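Local coordinates for protein polymeric immunoglobulin receptor (Mus musculus, PDB 4NOB) that probably binds polymeric immunoglobulins through this first V-type domain, as the receptor that carries them across epithelial cells, at residues K62-R67 / Q88-S93; K39-Q44 / I81-L86; S93-L98 / G104-V109. All blocks are in the same frame, centred on the assembly; numbering follows the deposited sequence.

Interaction 1 of 3, residues K62-R67 / Q88-S93; sequences KEYSGR and QDDTGS. With EDO (1,2-ethanediol), chain E.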
loop_
_atom_site.group_PDB
_atom_site.type_symbol
_atom_site.label_atom_id
_atom_site.label_comp_id
_atom_site.label_asym_id
_atom_site.label_seq_id
_atom_site.Cartn_x
_atom_site.Cartn_y
_atom_site.Cartn_z
ATOM N N LYS A 62 1.364 13.651 4.714
ATOM C CA LYS A 62 2.467 14.078 5.580
ATOM C C LYS A 62 2.923 12.973 6.504
ATOM O O LYS A 62 4.080 12.978 6.966
ATOM C CB LYS A 62 2.029 15.308 6.397
ATOM C CG LYS A 62 0.951 15.044 7.386
ATOM C CD LYS A 62 0.421 16.370 7.996
ATOM C CE LYS A 62 -0.740 16.053 8.923
ATOM N NZ LYS A 62 -1.360 17.374 9.333
ATOM N N GLU A 63 2.085 11.960 6.782
ATOM C CA GLU A 63 2.513 10.877 7.605
ATOM C C GLU A 63 3.623 10.035 6.968
ATOM O O GLU A 63 4.291 9.244 7.677
ATOM C CB GLU A 63 1.353 9.930 7.854
ATOM C CG GLU A 63 0.181 10.567 8.587
ATOM C CD GLU A 63 0.543 11.292 9.831
ATOM O OE1 GLU A 63 1.531 10.883 10.541
ATOM O OE2 GLU A 63 -0.164 12.321 10.104
ATOM N N TYR A 64 3.755 10.128 5.644
ATOM C CA TYR A 64 4.766 9.391 4.897
ATOM C C TYR A 64 5.885 10.263 4.316
ATOM O O TYR A 64 6.729 9.762 3.602
ATOM C CB TYR A 64 4.099 8.640 3.749
ATOM C CG TYR A 64 3.431 7.350 4.083
ATOM C CD1 TYR A 64 3.373 6.857 5.359
ATOM C CD2 TYR A 64 2.898 6.574 3.093
ATOM C CE1 TYR A 64 2.767 5.612 5.602
ATOM C CE2 TYR A 64 2.306 5.335 3.350
ATOM C CZ TYR A 64 2.205 4.900 4.610
ATOM O OH TYR A 64 1.620 3.658 4.849
ATOM N N SER A 65 5.986 11.545 4.691
ATOM C CA SER A 65 7.047 12.429 4.190
ATOM C C SER A 65 8.365 11.746 4.494
ATOM O O SER A 65 8.666 11.282 5.584
ATOM C CB SER A 65 7.052 13.772 4.942
ATOM O OG SER A 65 5.950 14.577 4.486
ATOM N N GLY A 66 9.200 11.694 3.490
ATOM C CA GLY A 66 10.502 11.129 3.621
ATOM C C GLY A 66 10.644 9.616 3.717
ATOM O O GLY A 66 11.827 9.132 3.916
ATOM N N ARG A 67 9.580 8.866 3.543
ATOM C CA ARG A 67 9.644 7.442 3.844
ATOM C C ARG A 67 8.812 6.559 3.008
ATOM O O ARG A 67 8.582 5.391 3.375
ATOM C CB ARG A 67 9.452 7.143 5.331
ATOM C CG ARG A 67 8.048 7.365 5.852
ATOM C CD ARG A 67 7.912 7.119 7.339
ATOM N NE ARG A 67 6.543 7.227 7.809
ATOM C CZ ARG A 67 5.816 6.242 8.335
ATOM N NH1 ARG A 67 6.298 5.020 8.401
ATOM N NH2 ARG A 67 4.603 6.432 8.755
ATOM N N GLN A 88 5.113 0.954 15.350
ATOM C CA GLN A 88 3.880 0.357 15.730
ATOM C C GLN A 88 2.648 1.134 15.292
ATOM O O GLN A 88 1.596 0.555 15.042
ATOM C CB GLN A 88 3.815 0.048 17.205
ATOM C CG GLN A 88 4.853 -0.875 17.750
ATOM C CD GLN A 88 4.713 -0.980 19.226
ATOM O OE1 GLN A 88 5.278 -0.052 19.959
ATOM N NE2 GLN A 88 4.152 -1.990 19.683
ATOM N N ASP A 89 2.768 2.447 15.172
ATOM C CA ASP A 89 1.650 3.298 14.752
ATOM C C ASP A 89 1.229 3.071 13.261
ATOM O O ASP A 89 0.123 3.431 12.865
ATOM C CB ASP A 89 1.930 4.777 15.047
ATOM C CG ASP A 89 2.061 5.058 16.519
ATOM O OD1 ASP A 89 1.617 4.266 17.334
ATOM O OD2 ASP A 89 2.619 6.136 16.788
ATOM N N ASP A 90 2.067 2.420 12.502
ATOM C CA ASP A 90 1.740 1.980 11.107
ATOM C C ASP A 90 0.854 0.734 11.075
ATOM O O ASP A 90 0.260 0.432 10.031
ATOM C CB ASP A 90 2.970 1.749 10.313
ATOM C CG ASP A 90 3.728 3.035 10.012
ATOM O OD1 ASP A 90 3.088 3.941 9.362
ATOM O OD2 ASP A 90 4.898 3.206 10.415
ATOM N N THR A 91 0.694 0.021 12.179
ATOM C CA THR A 91 -0.227 -1.140 12.227
ATOM C C THR A 91 -1.593 -0.677 11.812
ATOM O O THR A 91 -2.052 0.312 12.312
ATOM C CB THR A 91 -0.242 -1.738 13.653
ATOM O OG1 THR A 91 1.096 -2.213 13.962
ATOM C CG2 THR A 91 -1.225 -2.788 13.785
ATOM N N GLY A 92 -2.213 -1.442 10.969
ATOM C CA GLY A 92 -3.572 -1.069 10.550
ATOM C C GLY A 92 -4.011 -1.946 9.385
ATOM O O GLY A 92 -3.367 -2.881 8.933
ATOM N N SER A 93 -5.173 -1.543 8.906
ATOM C CA SER A 93 -5.908 -2.167 7.771
ATOM C C SER A 93 -5.841 -1.178 6.613
ATOM O O SER A 93 -6.188 -0.023 6.759
ATOM C CB SER A 93 -7.372 -2.409 8.139
ATOM O OG SER A 93 -7.442 -3.350 9.194
HETATM C C1 EDO E . 0.661 6.427 9.090
HETATM O O1 EDO E . 0.523 5.532 10.214
HETATM C C2 EDO E . -0.358 6.045 8.100
HETATM O O2 EDO E . -1.675 6.246 8.625
HETATM O O HOH W 1 1.665 2.888 7.302
#
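Arg67 and Asp90 form the salt bridge of the immunoglobulin V-set fold that ties the loop leading into strand 68-73 to the turn before strand 92-98. The guanidinium meets the carboxylate end-on. NH2 of Arg67 gives a nearly straight bond to the syn lone pair of Asp90 OD1 (3.0 Å, N-H...O 163°), while NH1 of Arg67 reaches OD2 of Asp90 at 3.1 Å. The second bond lies 31° out of the carboxylate plane, since the two flat groups are twisted against each other. Fully extended from CG to NE, the arginine chain also lays its side edge on its own loop: NE and NH2 both donate to Glu63 O, which fixes the rotation of the guanidinium. NH1 has a further acceptor in Glu84 O. Both Asp90 oxygens are thus gripped more than once, OD2 by Arg67 and the backbone N of Thr87, OD1 by Arg67, a water and an ethanediol hydroxyl. Such a donor-rich surrounding would probably stabilise the negative charge of this buried residue. Tyr64, whose OH pairs with Trp41 NE1, places ring atom CE1 4.1 Å from Asp90 OD1, and one water joins Tyr64 OH (2.6 Å) to Asp90 OD1 (2.7 Å).

Interaction 2 of 3, residues K39-Q44 / I81-L86; sequences KYWCRQ and INIEQL. With EDO (1,2-ethanediol), chain E.
Trp41 on strand 39-44 meets Ile81 and Ile83 on strand 78-83 across the interior of the immunoglobulin β-sandwich, so that the core tryptophan of one sheet is packed against branched aliphatic side chains of the other. The backbones stay well apart, with the CA atoms of Trp41 and Ile81 7.4 Å from each other, and the contact is made by side chains alone.

The CH-pi component belongs to Ile81. Its CG2 methyl sits over one face of the indole, 4.0 Å from the centroid of the five-membered ring of Trp41 and only 15° off the ring normal. With CG of Trp41 anti to the backbone N (chi1 172°), the indole is presented to this methyl.

The remaining apolar touches involve the two CD1 methyls. CD1 of Ile81 comes to 3.8 Å from CE3 of Trp41, with chi2 of the isoleucine close to an eclipsed value, which suggests some strain. The Ile83 and Trp41 side chains cross at about a right angle, and CD1 of Ile83 lies 3.7 Å from NE1 and 3.9 Å from CZ2 of Trp41.

Polar groups are served from outside this pair: the indole N-H of Trp41 is hydrogen-bonded to Tyr64 OH. Farther along the same strand, Arg43 NH1 donates to O2 of an ethanediol (3.2 Å), probably a solvent molecule from crystallisation, and to Asp89 O.

Around the contact, the Tyr94 ring of strand 92-98 lies nearly parallel to the Trp41 ring, and Val109 of strand 105-114 touches the tryptophan too. Tyr64, from the loop between strands 59-60 and 68-73, packs on Ile83, while backbone bonds join strand 39-44 to strand 92-98 on one side and to Leu53 and Ile54 on the other.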
loop_
_atom_site.group_PDB
_atom_site.type_symbol
_atom_site.label_atom_id
_atom_site.label_comp_id
_atom_site.label_asym_id
_atom_site.label_seq_id
_atom_site.Cartn_x
_atom_site.Cartn_y
_atom_site.Cartn_z
ATOM N N LYS A 39 -3.153 4.559 -9.337
ATOM C CA LYS A 39 -2.899 3.587 -8.314
ATOM C C LYS A 39 -2.861 4.271 -6.988
ATOM O O LYS A 39 -2.371 5.399 -6.837
ATOM C CB LYS A 39 -1.526 2.947 -8.522
ATOM C CG LYS A 39 -1.138 2.555 -9.918
ATOM C CD LYS A 39 -2.001 1.564 -10.598
ATOM C CE LYS A 39 -1.618 1.093 -11.979
ATOM N NZ LYS A 39 -1.448 2.221 -12.912
ATOM N N TYR A 40 -3.282 3.548 -5.935
ATOM C CA TYR A 40 -3.277 4.142 -4.575
ATOM C C TYR A 40 -2.993 3.120 -3.498
ATOM O O TYR A 40 -3.213 1.925 -3.665
ATOM C CB TYR A 40 -4.605 4.884 -4.283
ATOM C CG TYR A 40 -5.808 4.016 -4.268
ATOM C CD1 TYR A 40 -6.160 3.252 -3.148
ATOM C CD2 TYR A 40 -6.616 3.843 -5.383
ATOM C CE1 TYR A 40 -7.249 2.415 -3.171
ATOM C CE2 TYR A 40 -7.680 2.990 -5.376
ATOM C CZ TYR A 40 -7.995 2.253 -4.261
ATOM O OH TYR A 40 -9.131 1.432 -4.193
ATOM N N TRP A 41 -2.598 3.653 -2.348
ATOM C CA TRP A 41 -2.444 2.953 -1.098
ATOM C C TRP A 41 -3.195 3.837 -0.096
ATOM O O TRP A 41 -2.881 4.997 0.070
ATOM C CB TRP A 41 -0.998 2.800 -0.730
ATOM C CG TRP A 41 -0.658 2.258 0.611
ATOM C CD1 TRP A 41 -0.121 2.978 1.645
ATOM C CD2 TRP A 41 -0.773 0.901 1.083
ATOM N NE1 TRP A 41 0.095 2.184 2.745
ATOM C CE2 TRP A 41 -0.247 0.878 2.394
ATOM C CE3 TRP A 41 -1.237 -0.288 0.516
ATOM C CZ2 TRP A 41 -0.152 -0.285 3.151
ATOM C CZ3 TRP A 41 -1.138 -1.429 1.267
ATOM C CH2 TRP A 41 -0.592 -1.412 2.563
ATOM N N CYS A 42 -4.099 3.225 0.650
ATOM C CA CYS A 42 -4.952 3.962 1.614
ATOM C C CYS A 42 -5.102 3.143 2.909
ATOM O O CYS A 42 -4.968 1.930 2.922
ATOM C CB CYS A 42 -6.306 4.285 0.994
ATOM S SG CYS A 42 -7.340 2.880 0.549
ATOM N N ARG A 43 -5.382 3.868 4.006
ATOM C CA ARG A 43 -5.643 3.264 5.312
ATOM C C ARG A 43 -7.103 3.356 5.660
ATOM O O ARG A 43 -7.708 4.403 5.545
ATOM C CB ARG A 43 -4.845 4.045 6.398
ATOM C CG ARG A 43 -4.931 3.390 7.783
ATOM C CD ARG A 43 -3.899 3.971 8.823
ATOM N NE ARG A 43 -3.898 3.109 10.014
ATOM C CZ ARG A 43 -2.943 3.102 10.878
ATOM N NH1 ARG A 43 -1.899 3.860 10.759
ATOM N NH2 ARG A 43 -3.089 2.341 11.952
ATOM N N GLN A 44 -7.656 2.189 5.968
ATOM C CA GLN A 44 -9.044 2.117 6.413
ATOM C C GLN A 44 -9.200 2.689 7.791
ATOM O O GLN A 44 -8.447 2.422 8.736
ATOM C CB GLN A 44 -9.446 0.643 6.466
ATOM C CG GLN A 44 -9.360 -0.083 5.173
ATOM C CD GLN A 44 -10.368 -1.190 5.004
ATOM O OE1 GLN A 44 -11.549 -0.900 4.786
ATOM N NE2 GLN A 44 -9.917 -2.460 5.079
ATOM N N ILE A 81 4.396 -0.571 -3.309
ATOM C CA ILE A 81 4.391 0.448 -2.293
ATOM C C ILE A 81 5.504 0.154 -1.332
ATOM O O ILE A 81 5.542 -0.888 -0.688
ATOM C CB ILE A 81 3.029 0.441 -1.547
ATOM C CG1 ILE A 81 1.850 0.583 -2.492
ATOM C CG2 ILE A 81 3.004 1.546 -0.530
ATOM C CD1 ILE A 81 0.981 -0.618 -2.587
ATOM N N ASN A 82 6.444 1.076 -1.262
ATOM C CA ASN A 82 7.584 0.974 -0.303
ATOM C C ASN A 82 7.338 1.895 0.854
ATOM O O ASN A 82 7.010 3.072 0.642
ATOM C CB ASN A 82 8.867 1.350 -1.030
ATOM C CG ASN A 82 9.301 0.339 -2.093
ATOM O OD1 ASN A 82 9.071 -0.814 -1.945
ATOM N ND2 ASN A 82 9.927 0.819 -3.110
ATOM N N ILE A 83 7.443 1.384 2.055
ATOM C CA ILE A 83 7.212 2.119 3.296
ATOM C C ILE A 83 8.342 1.839 4.224
ATOM O O ILE A 83 8.601 0.694 4.527
ATOM C CB ILE A 83 5.857 1.788 3.989
ATOM C CG1 ILE A 83 4.684 1.682 2.949
ATOM C CG2 ILE A 83 5.569 2.849 5.029
ATOM C CD1 ILE A 83 3.495 1.056 3.580
ATOM N N GLU A 84 8.998 2.882 4.669
ATOM C CA GLU A 84 10.202 2.795 5.480
ATOM C C GLU A 84 9.984 3.374 6.863
ATOM O O GLU A 84 9.018 4.035 7.144
ATOM C CB GLU A 84 11.414 3.440 4.797
ATOM C CG GLU A 84 11.518 2.910 3.389
ATOM C CD GLU A 84 11.893 3.842 2.321
ATOM O OE1 GLU A 84 12.204 5.039 2.670
ATOM O OE2 GLU A 84 11.910 3.294 1.122
ATOM N N GLN A 85 10.946 3.128 7.747
ATOM C CA GLN A 85 10.913 3.708 9.105
ATOM C C GLN A 85 9.621 3.383 9.813
ATOM O O GLN A 85 8.988 4.214 10.402
ATOM C CB GLN A 85 11.179 5.206 9.067
ATOM C CG GLN A 85 12.536 5.477 8.473
ATOM C CD GLN A 85 12.815 6.954 8.395
ATOM O OE1 GLN A 85 12.800 7.633 9.433
ATOM N NE2 GLN A 85 12.975 7.490 7.154
ATOM N N LEU A 86 9.216 2.108 9.717
ATOM C CA LEU A 86 7.954 1.686 10.301
ATOM C C LEU A 86 7.965 1.833 11.777
ATOM O O LEU A 86 9.009 1.645 12.435
ATOM C CB LEU A 86 7.623 0.274 9.886
ATOM C CG LEU A 86 7.351 0.066 8.414
ATOM C CD1 LEU A 86 7.293 -1.360 8.073
ATOM C CD2 LEU A 86 6.004 0.689 7.971
HETATM C C1 EDO E . 0.661 6.427 9.090
HETATM O O1 EDO E . 0.523 5.532 10.214
HETATM C C2 EDO E . -0.358 6.045 8.100
HETATM O O2 EDO E . -1.675 6.246 8.625
#

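Interaction 3 of 3, residues S93-L98 / G104-V109; sequences SYKCGL and GLSFDV
Tyr94, Cys96 and Leu98 pair with Val109, Phe107 and Leu105 along the antiparallel hairpin of strands 92-98 and 105-114. In the first two pairs each residue both gives and receives a backbone bond: Tyr94 N to Val109 O and Val109 N to Tyr94 O, both 2.9 Å, then Cys96 N to Phe107 O (3.0 Å) and Phe107 N to Cys96 O (2.9 Å). Toward the loop that joins the two strands the pairing weakens; Leu98 N still reaches Leu105 O at 2.8 Å, but the return bond from Leu105 N is weak. Several carbonyls take a second, softer donor, as where the CA of Lys95 approaches Phe107 O. Without a side chain, Gly97 brings its CA to 4.0 Å from that of Ser106.

On the face shared with Ser106, opposite to that of Tyr94 and Cys96, Lys95 and Asp108 run side by side. A bend at chi4 (-67°) turns NZ of Lys95 onto OD1 of Asp108 in a salt bridge whose modelled length is doubtfully short. One water accepts from Lys95 NZ and donates to Asp108 OD2, closing a ring through the carboxylate. A methionine in place of Lys95 would probably leave the Asp108 carboxylate without its countercharge and this water without its donor.

Cys96 SG rests 4.0 Å from Phe107 CB and is joined to Cys26, the disulfide that links the two sheets. Tyr94 OH bonds back to Asp90 O, making a tyrosine corner; this corner, the disulfide and the paired strands together are typical of the F-G hairpin of immunoglobulin V domains.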
loop_
_atom_site.group_PDB
_atom_site.type_symbol
_atom_site.label_atom_id
_atom_site.label_comp_id
_atom_site.label_asym_id
_atom_site.label_seq_id
_atom_site.Cartn_x
_atom_site.Cartn_y
_atom_site.Cartn_z
ATOM N N SER A 93 -5.173 -1.543 8.906
ATOM C CA SER A 93 -5.908 -2.167 7.771
ATOM C C SER A 93 -5.841 -1.178 6.613
ATOM O O SER A 93 -6.188 -0.023 6.759
ATOM C CB SER A 93 -7.372 -2.409 8.139
ATOM O OG SER A 93 -7.442 -3.350 9.194
ATOM N N TYR A 94 -5.286 -1.658 5.511
ATOM C CA TYR A 94 -5.011 -0.868 4.299
ATOM C C TYR A 94 -5.615 -1.492 3.067
ATOM O O TYR A 94 -6.001 -2.668 3.048
ATOM C CB TYR A 94 -3.477 -0.724 4.134
ATOM C CG TYR A 94 -2.787 -0.004 5.254
ATOM C CD1 TYR A 94 -2.424 -0.657 6.403
ATOM C CD2 TYR A 94 -2.459 1.311 5.132
ATOM C CE1 TYR A 94 -1.808 0.030 7.459
ATOM C CE2 TYR A 94 -1.785 1.997 6.153
ATOM C CZ TYR A 94 -1.444 1.342 7.306
ATOM O OH TYR A 94 -0.736 2.022 8.291
ATOM N N LYS A 95 -5.606 -0.701 1.976
ATOM C CA LYS A 95 -5.925 -1.228 0.667
ATOM C C LYS A 95 -4.912 -0.740 -0.378
ATOM O O LYS A 95 -4.492 0.412 -0.271
ATOM C CB LYS A 95 -7.355 -0.848 0.203
ATOM C CG LYS A 95 -8.462 -1.358 1.054
ATOM C CD LYS A 95 -9.779 -0.886 0.472
ATOM C CE LYS A 95 -10.911 -1.118 1.447
ATOM N NZ LYS A 95 -11.199 -2.558 1.697
ATOM N N CYS A 96 -4.539 -1.610 -1.277
ATOM C CA CYS A 96 -3.923 -1.146 -2.525
ATOM C C CYS A 96 -4.985 -1.222 -3.606
ATOM O O CYS A 96 -5.796 -2.156 -3.586
ATOM C CB CYS A 96 -2.684 -1.930 -2.888
ATOM S SG CYS A 96 -3.031 -3.670 -3.230
ATOM N N GLY A 97 -5.043 -0.289 -4.530
ATOM C CA GLY A 97 -6.030 -0.300 -5.523
ATOM C C GLY A 97 -5.771 0.532 -6.729
ATOM O O GLY A 97 -4.785 1.279 -6.841
ATOM N N LEU A 98 -6.763 0.441 -7.648
ATOM C CA LEU A 98 -6.781 1.164 -8.916
ATOM C C LEU A 98 -8.043 2.036 -8.966
ATOM O O LEU A 98 -9.132 1.585 -8.621
ATOM C CB LEU A 98 -6.811 0.215 -10.108
ATOM C CG LEU A 98 -5.444 -0.257 -10.642
ATOM C CD1 LEU A 98 -4.650 -0.933 -9.599
ATOM C CD2 LEU A 98 -5.689 -1.158 -11.862
ATOM N N GLY A 104 -14.108 0.765 -6.026
ATOM C CA GLY A 104 -13.310 0.417 -7.252
ATOM C C GLY A 104 -12.380 -0.784 -7.051
ATOM O O GLY A 104 -12.581 -1.527 -6.041
ATOM N N LEU A 105 -11.343 -0.992 -7.911
ATOM C CA LEU A 105 -10.663 -2.230 -7.759
ATOM C C LEU A 105 -9.616 -2.161 -6.630
ATOM O O LEU A 105 -8.753 -1.366 -6.705
ATOM C CB LEU A 105 -9.969 -2.650 -9.032
ATOM C CG LEU A 105 -10.742 -2.528 -10.336
ATOM C CD1 LEU A 105 -9.888 -3.087 -11.482
ATOM C CD2 LEU A 105 -12.046 -3.271 -10.180
ATOM N N SER A 106 -9.787 -3.001 -5.600
ATOM C CA SER A 106 -8.834 -2.982 -4.487
ATOM C C SER A 106 -8.652 -4.297 -3.800
ATOM O O SER A 106 -9.396 -5.265 -4.067
ATOM C CB SER A 106 -9.260 -1.971 -3.489
ATOM O OG SER A 106 -10.467 -2.369 -2.858
ATOM N N PHE A 107 -7.556 -4.385 -3.018
ATOM C CA PHE A 107 -7.153 -5.537 -2.275
ATOM C C PHE A 107 -6.791 -5.130 -0.868
ATOM O O PHE A 107 -6.072 -4.132 -0.701
ATOM C CB PHE A 107 -6.018 -6.268 -2.967
ATOM C CG PHE A 107 -5.545 -7.470 -2.231
ATOM C CD1 PHE A 107 -6.098 -8.750 -2.465
ATOM C CD2 PHE A 107 -4.498 -7.389 -1.317
ATOM C CE1 PHE A 107 -5.628 -9.822 -1.776
ATOM C CE2 PHE A 107 -4.103 -8.469 -0.616
ATOM C CZ PHE A 107 -4.627 -9.713 -0.867
ATOM N N ASP A 108 -7.280 -5.861 0.138
ATOM C CA ASP A 108 -7.081 -5.525 1.582
ATOM C C ASP A 108 -5.759 -6.149 2.054
ATOM O O ASP A 108 -5.543 -7.355 1.930
ATOM C CB ASP A 108 -8.211 -6.081 2.406
ATOM C CG ASP A 108 -9.527 -5.418 2.111
ATOM O OD1 ASP A 108 -9.686 -4.427 1.380
ATOM O OD2 ASP A 108 -10.506 -6.057 2.609
ATOM N N VAL A 109 -4.959 -5.302 2.686
ATOM C CA VAL A 109 -3.675 -5.665 3.272
ATOM C C VAL A 109 -3.712 -5.340 4.764
ATOM O O VAL A 109 -3.979 -4.166 5.146
ATOM C CB VAL A 109 -2.560 -4.908 2.572
ATOM C CG1 VAL A 109 -1.223 -5.245 3.228
ATOM C CG2 VAL A 109 -2.515 -5.179 1.096
HETATM O O HOH W 2 -12.826 -4.256 2.706
#

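In the fold
Interactions 1 and 2 are buried, whereas interaction 3 has one face in the core and the other, with its lysine-aspartate pair, toward the surface. Charge dominates interaction 1 at one end of the sandwich, where a loop meets a turn; 39-44 / 81-86 is apolar and lies nearest the centre of the chain, and 93-98 / 104-109 rests chiefly on backbone pairing. Interactions 1 and 3 share Ser93 and strand 92-98, the latter also bonded to strand 39-44 through Ser93 O to Gln44 N. The backbone of Arg67 pairs with that of Glu84, bringing interaction 1 against interaction 2. Interaction 2 bridges the two sheets; interaction 3 holds neighbouring strands within one.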